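Local atomic coordinates of protein TP_0956 (PDB entry 3U64), a protein that probably serves as the tetratricopeptide-repeat-like T component of a TRAP transporter in the syphilis spirochaete, where it is likely to engage partner proteins. Residues A57-N62 and G67-V72; S119-A124 and V152-W157. All coordinates share one frame; numbering follows the deposited sequence.

Followed from the N terminus, helix 41-61 runs to a short turn and the chain reverses into helix 66-89; contact 1 (57-62 with 67-72) closes that turn as a helical hairpin. Helix 96-124 comes next, and its C-terminal end meets the start of helix 152-166 in contact 2 (119-124 with 152-157), which closes a longer, partly helical connection. The two contacts therefore stand in series, neither nested nor crossed, with centres about 12 Å apart on the same side of the chain's centre. They also touch: Ser69 OG and Ser119 OG lie 3.1 Å apart, probably hydrogen-bonded, and Leu70 packs on Trp157, so four helices are tied together.

Contact 1: residues A57-N62 and G67-V72; sequences ALHLQN and GLSLAV
The end of helix 41-61 and the start of helix 66-89 run nearly antiparallel, their local axes approaching to 8.9 Å at 149°, with His59 facing Leu68 across the gap at a CA-to-CA distance of 5.5 Å. This is an antiparallel helical hairpin, in keeping with the tetratricopeptide-repeat character of the protein, closed by a turn of only a few residues. Leu68 carries much of the apolar contact, together with Leu58. Its CB points toward helix 41-61, and the CD1 branch rests against the backbone there, 3.7 Å from Leu58 O and equally near Leu58 CB, while CD2 stands a little farther from the same CB.

His59 fills the deeper side of the seam. Its side chain spans from Val72, which touches its root at CB and CG, to Ser69 at the far edge of the ring, a course set by chi1 of 160°, which turns CG away from the backbone N. Val72 CG1 comes to 4.1 Å from His59 CB, the valine set roughly perpendicular to the histidine and its methyl approaching the ring obliquely. Tyr116 of helix 96-124 meets the imidazole with its ring plane inclined at about 65°, so a third helix helps to bury the histidine. On that same helix Ser119 is the partner of the Ser69 hydroxyl. Ala57, facing away from helix 66-89, and Leu60 pack on Val34 of a second subunit. At the rim of the imidazole, Ser69 OG sits near the ring plane, 3.0 Å from His59 CE1 and 3.2 Å from His59 ND1.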
loop_
_atom_site.group_PDB
_atom_site.type_symbol
_atom_site.label_atom_id
_atom_site.label_comp_id
_atom_site.label_asym_id
_atom_site.label_seq_id
_atom_site.Cartn_x
_atom_site.Cartn_y
_atom_site.Cartn_z
ATOM N N ALA A 57 9.696 11.249 -8.966
ATOM C CA ALA A 57 10.529 12.282 -8.352
ATOM C C ALA A 57 11.937 12.330 -8.985
ATOM O O ALA A 57 12.486 13.404 -9.240
ATOM C CB ALA A 57 10.616 12.085 -6.835
ATOM N N LEU A 58 12.512 11.162 -9.247
ATOM C CA LEU A 58 13.811 11.103 -9.903
ATOM C C LEU A 58 13.738 11.777 -11.261
ATOM O O LEU A 58 14.633 12.524 -11.651
ATOM C CB LEU A 58 14.269 9.657 -10.061
ATOM C CG LEU A 58 14.695 9.011 -8.748
ATOM C CD1 LEU A 58 15.206 7.592 -8.971
ATOM C CD2 LEU A 58 15.765 9.876 -8.092
ATOM N N HIS A 59 12.653 11.525 -11.978
ATOM C CA HIS A 59 12.498 12.104 -13.295
ATOM C C HIS A 59 12.455 13.628 -13.253
ATOM O O HIS A 59 13.014 14.295 -14.120
ATOM C CB HIS A 59 11.208 11.606 -13.932
ATOM C CG HIS A 59 10.724 12.471 -15.050
ATOM N ND1 HIS A 59 11.402 12.591 -16.244
ATOM C CD2 HIS A 59 9.633 13.268 -15.157
ATOM C CE1 HIS A 59 10.747 13.414 -17.042
ATOM N NE2 HIS A 59 9.669 13.840 -16.407
ATOM N N LEU A 60 11.762 14.180 -12.263
ATOM C CA LEU A 60 11.559 15.629 -12.203
ATOM C C LEU A 60 12.827 16.327 -11.727
ATOM O O LEU A 60 13.080 17.486 -12.030
ATOM C CB LEU A 60 10.362 15.959 -11.315
ATOM C CG LEU A 60 9.054 15.422 -11.911
ATOM C CD1 LEU A 60 7.876 15.639 -10.959
ATOM C CD2 LEU A 60 8.757 16.037 -13.289
ATOM N N GLN A 61 13.635 15.573 -11.005
ATOM C CA GLN A 61 14.911 16.035 -10.523
ATOM C C GLN A 61 15.982 15.956 -11.625
ATOM O O GLN A 61 17.008 16.628 -11.545
ATOM C CB GLN A 61 15.294 15.152 -9.343
ATOM C CG GLN A 61 16.578 15.491 -8.643
ATOM C CD GLN A 61 16.849 14.517 -7.516
ATOM O OE1 GLN A 61 16.235 14.606 -6.451
ATOM N NE2 GLN A 61 17.746 13.559 -7.754
ATOM N N ASN A 62 15.745 15.129 -12.646
ATOM C CA ASN A 62 16.692 14.968 -13.758
ATOM C C ASN A 62 16.002 14.903 -15.120
ATOM O O ASN A 62 16.109 13.892 -15.815
ATOM C CB ASN A 62 17.520 13.690 -13.592
ATOM C CG ASN A 62 18.180 13.589 -12.237
ATOM O OD1 ASN A 62 17.543 13.202 -11.255
ATOM N ND2 ASN A 62 19.466 13.924 -12.174
ATOM N N GLY A 67 16.282 7.856 -20.141
ATOM C CA GLY A 67 15.937 6.587 -19.535
ATOM C C GLY A 67 14.901 6.719 -18.418
ATOM O O GLY A 67 13.978 5.894 -18.309
ATOM N N LEU A 68 15.051 7.753 -17.589
ATOM C CA LEU A 68 14.142 7.977 -16.462
ATOM C C LEU A 68 12.769 8.428 -16.941
ATOM O O LEU A 68 11.749 7.985 -16.413
ATOM C CB LEU A 68 14.718 8.998 -15.468
ATOM C CG LEU A 68 15.435 8.401 -14.264
ATOM C CD1 LEU A 68 15.991 9.507 -13.364
ATOM C CD2 LEU A 68 14.469 7.520 -13.505
ATOM N N SER A 69 12.756 9.333 -17.916
ATOM C CA SER A 69 11.522 9.729 -18.592
ATOM C C SER A 69 10.758 8.520 -19.079
ATOM O O SER A 69 9.578 8.359 -18.762
ATOM C CB SER A 69 11.815 10.665 -19.769
ATOM O OG SER A 69 12.117 11.972 -19.296
ATOM N N LEU A 70 11.426 7.665 -19.854
ATOM C CA LEU A 70 10.787 6.462 -20.384
ATOM C C LEU A 70 10.331 5.529 -19.269
ATOM O O LEU A 70 9.190 5.043 -19.279
ATOM C CB LEU A 70 11.723 5.716 -21.344
ATOM C CG LEU A 70 11.142 4.452 -22.008
ATOM C CD1 LEU A 70 9.728 4.704 -22.544
ATOM C CD2 LEU A 70 12.053 3.874 -23.121
ATOM N N ALA A 71 11.208 5.282 -18.296
ATOM C CA ALA A 71 10.900 4.305 -17.263
ATOM C C ALA A 71 9.616 4.704 -16.554
ATOM O O ALA A 71 8.707 3.897 -16.413
ATOM C CB ALA A 71 12.038 4.188 -16.256
ATOM N N VAL A 72 9.543 5.945 -16.096
ATOM C CA VAL A 72 8.391 6.359 -15.315
ATOM C C VAL A 72 7.125 6.353 -16.179
ATOM O O VAL A 72 6.064 5.944 -15.714
ATOM C CB VAL A 72 8.607 7.707 -14.602
ATOM C CG1 VAL A 72 8.721 8.847 -15.612
ATOM C CG2 VAL A 72 7.474 7.971 -13.594
#

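Contact 2: residues S119-A124 and V152-W157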
loop_
_atom_site.group_PDB
_atom_site.type_symbol
_atom_site.label_atom_id
_atom_site.label_comp_id
_atom_site.label_asym_id
_atom_site.label_seq_id
_atom_site.Cartn_x
_atom_site.Cartn_y
_atom_site.Cartn_z
ATOM N N SER A 119 8.499 12.996 -22.987
ATOM C CA SER A 119 9.562 13.959 -22.670
ATOM C C SER A 119 10.946 13.396 -23.010
ATOM O O SER A 119 11.895 14.148 -23.194
ATOM C CB SER A 119 9.472 14.516 -21.246
ATOM O OG SER A 119 9.587 13.494 -20.279
ATOM N N SER A 120 11.051 12.075 -23.126
ATOM C CA SER A 120 12.260 11.468 -23.676
ATOM C C SER A 120 12.468 11.910 -25.134
ATOM O O SER A 120 13.570 12.294 -25.502
ATOM C CB SER A 120 12.228 9.939 -23.543
ATOM O OG SER A 120 13.071 9.299 -24.493
ATOM N N LEU A 121 11.414 11.883 -25.955
ATOM C CA LEU A 121 11.506 12.413 -27.324
ATOM C C LEU A 121 11.762 13.921 -27.341
ATOM O O LEU A 121 12.575 14.416 -28.133
ATOM C CB LEU A 121 10.272 12.044 -28.172
ATOM C CG LEU A 121 10.230 10.535 -28.477
ATOM C CD1 LEU A 121 8.900 10.061 -29.018
ATOM C CD2 LEU A 121 11.349 10.154 -29.419
ATOM N N GLU A 122 11.102 14.651 -26.451
ATOM C CA GLU A 122 11.289 16.095 -26.394
ATOM C C GLU A 122 12.723 16.493 -26.014
ATOM O O GLU A 122 13.254 17.499 -26.498
ATOM C CB GLU A 122 10.294 16.747 -25.430
ATOM C CG GLU A 122 10.388 18.284 -25.413
ATOM C CD GLU A 122 9.850 18.920 -26.694
ATOM O OE1 GLU A 122 9.155 18.220 -27.466
ATOM O OE2 GLU A 122 10.117 20.123 -26.930
ATOM N N THR A 123 13.337 15.713 -25.139
ATOM C CA THR A 123 14.727 15.928 -24.735
ATOM C C THR A 123 15.663 15.685 -25.915
ATOM O O THR A 123 16.601 16.446 -26.143
ATOM C CB THR A 123 15.127 14.971 -23.578
ATOM O OG1 THR A 123 14.559 15.441 -22.351
ATOM C CG2 THR A 123 16.631 14.901 -23.423
ATOM N N ALA A 124 15.394 14.620 -26.667
ATOM C CA ALA A 124 16.227 14.244 -27.807
ATOM C C ALA A 124 16.062 15.170 -29.009
ATOM O O ALA A 124 16.998 15.341 -29.801
ATOM C CB ALA A 124 15.949 12.808 -28.217
ATOM N N VAL A 152 12.750 3.857 -30.629
ATOM C CA VAL A 152 11.637 2.942 -30.813
ATOM C C VAL A 152 10.908 2.633 -29.508
ATOM O O VAL A 152 9.690 2.689 -29.464
ATOM C CB VAL A 152 12.076 1.658 -31.522
ATOM C CG1 VAL A 152 10.957 0.630 -31.475
ATOM C CG2 VAL A 152 12.476 1.984 -32.975
ATOM N N GLY A 153 11.648 2.337 -28.445
ATOM C CA GLY A 153 11.042 2.131 -27.141
ATOM C C GLY A 153 10.108 3.271 -26.773
ATOM O O GLY A 153 8.971 3.062 -26.320
ATOM N N THR A 154 10.573 4.490 -27.002
ATOM C CA THR A 154 9.827 5.677 -26.594
ATOM C C THR A 154 8.568 5.834 -27.442
ATOM O O THR A 154 7.480 6.087 -26.915
ATOM C CB THR A 154 10.723 6.950 -26.656
ATOM O OG1 THR A 154 11.936 6.698 -25.938
ATOM C CG2 THR A 154 10.019 8.163 -26.038
ATOM N N LEU A 155 8.721 5.662 -28.752
ATOM C CA LEU A 155 7.601 5.751 -29.685
ATOM C C LEU A 155 6.502 4.782 -29.272
ATOM O O LEU A 155 5.304 5.112 -29.265
ATOM C CB LEU A 155 8.086 5.448 -31.118
ATOM C CG LEU A 155 8.971 6.576 -31.640
ATOM C CD1 LEU A 155 9.661 6.221 -32.943
ATOM C CD2 LEU A 155 8.144 7.829 -31.804
ATOM N N TYR A 156 6.928 3.578 -28.912
ATOM C CA TYR A 156 6.006 2.503 -28.579
ATOM C C TYR A 156 5.179 2.866 -27.352
ATOM O O TYR A 156 3.968 2.694 -27.359
ATOM C CB TYR A 156 6.760 1.185 -28.341
ATOM C CG TYR A 156 5.904 0.112 -27.664
ATOM C CD1 TYR A 156 4.887 -0.535 -28.355
ATOM C CD2 TYR A 156 6.108 -0.240 -26.334
ATOM C CE1 TYR A 156 4.094 -1.492 -27.748
ATOM C CE2 TYR A 156 5.314 -1.204 -25.711
ATOM C CZ TYR A 156 4.304 -1.822 -26.422
ATOM O OH TYR A 156 3.507 -2.779 -25.823
ATOM N N TRP A 157 5.841 3.360 -26.304
ATOM C CA TRP A 157 5.167 3.638 -25.043
ATOM C C TRP A 157 4.251 4.863 -25.121
ATOM O O TRP A 157 3.121 4.820 -24.645
ATOM C CB TRP A 157 6.170 3.694 -23.873
ATOM C CG TRP A 157 6.516 2.280 -23.437
ATOM C CD1 TRP A 157 7.686 1.612 -23.650
ATOM C CD2 TRP A 157 5.633 1.349 -22.784
ATOM N NE1 TRP A 157 7.599 0.338 -23.136
ATOM C CE2 TRP A 157 6.348 0.143 -22.621
ATOM C CE3 TRP A 157 4.316 1.427 -22.313
ATOM C CZ2 TRP A 157 5.791 -0.978 -21.988
ATOM C CZ3 TRP A 157 3.756 0.299 -21.696
ATOM C CH2 TRP A 157 4.497 -0.886 -21.543
#
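Ser120 and Thr154 meet through their hydroxyls, Ser120 OG lying 3.2 Å from Thr154 OG1 in a hydrogen bond that either group could donate. Just beside it the methyl of Thr154 takes up the apolar share: CG2 presses on Leu121 at 3.4 Å from its CG, tighter than usual for two carbons, and lies 3.7 Å from Leu121 CD1. Thr154 is thus split between two neighbours on one helix, its oxygen turned to Ser120 and its methyl to Leu121. The threonine torsion makes this possible, since CG2 is anti to the backbone N and OG1 anti to the carbonyl carbon (chi1 -51°). Leu121 and Thr154 lie alongside, pointing opposite ways, whereas Leu155 stands nearly at right angles to Leu121, with Leu121 CD1 3.6 Å from Leu155 CD2.

All four of these residues are buried. The stronger partner of Ser120 OG is Arg66 of helix 66-89, whose NE donates to it, so the oxygen is gripped by two groups and may be polarised by the positive charge. The supporting backbones are inclined, the local axes passing at 9.8 Å with 137° between their directions, and Ser120 and Thr154 have the nearest CA atoms across the two segments, 6.9 Å apart.

Within this all-helical, tetratricopeptide-type fold, the end of helix 96-124 is thereby fastened to the first turns of helix 152-166. The latter is backed by helix 176-192, on which Leu155 and Val152 pack, and by helix 196-211, which receives Tyr156, while Trp157 reaches across to helix 66-89.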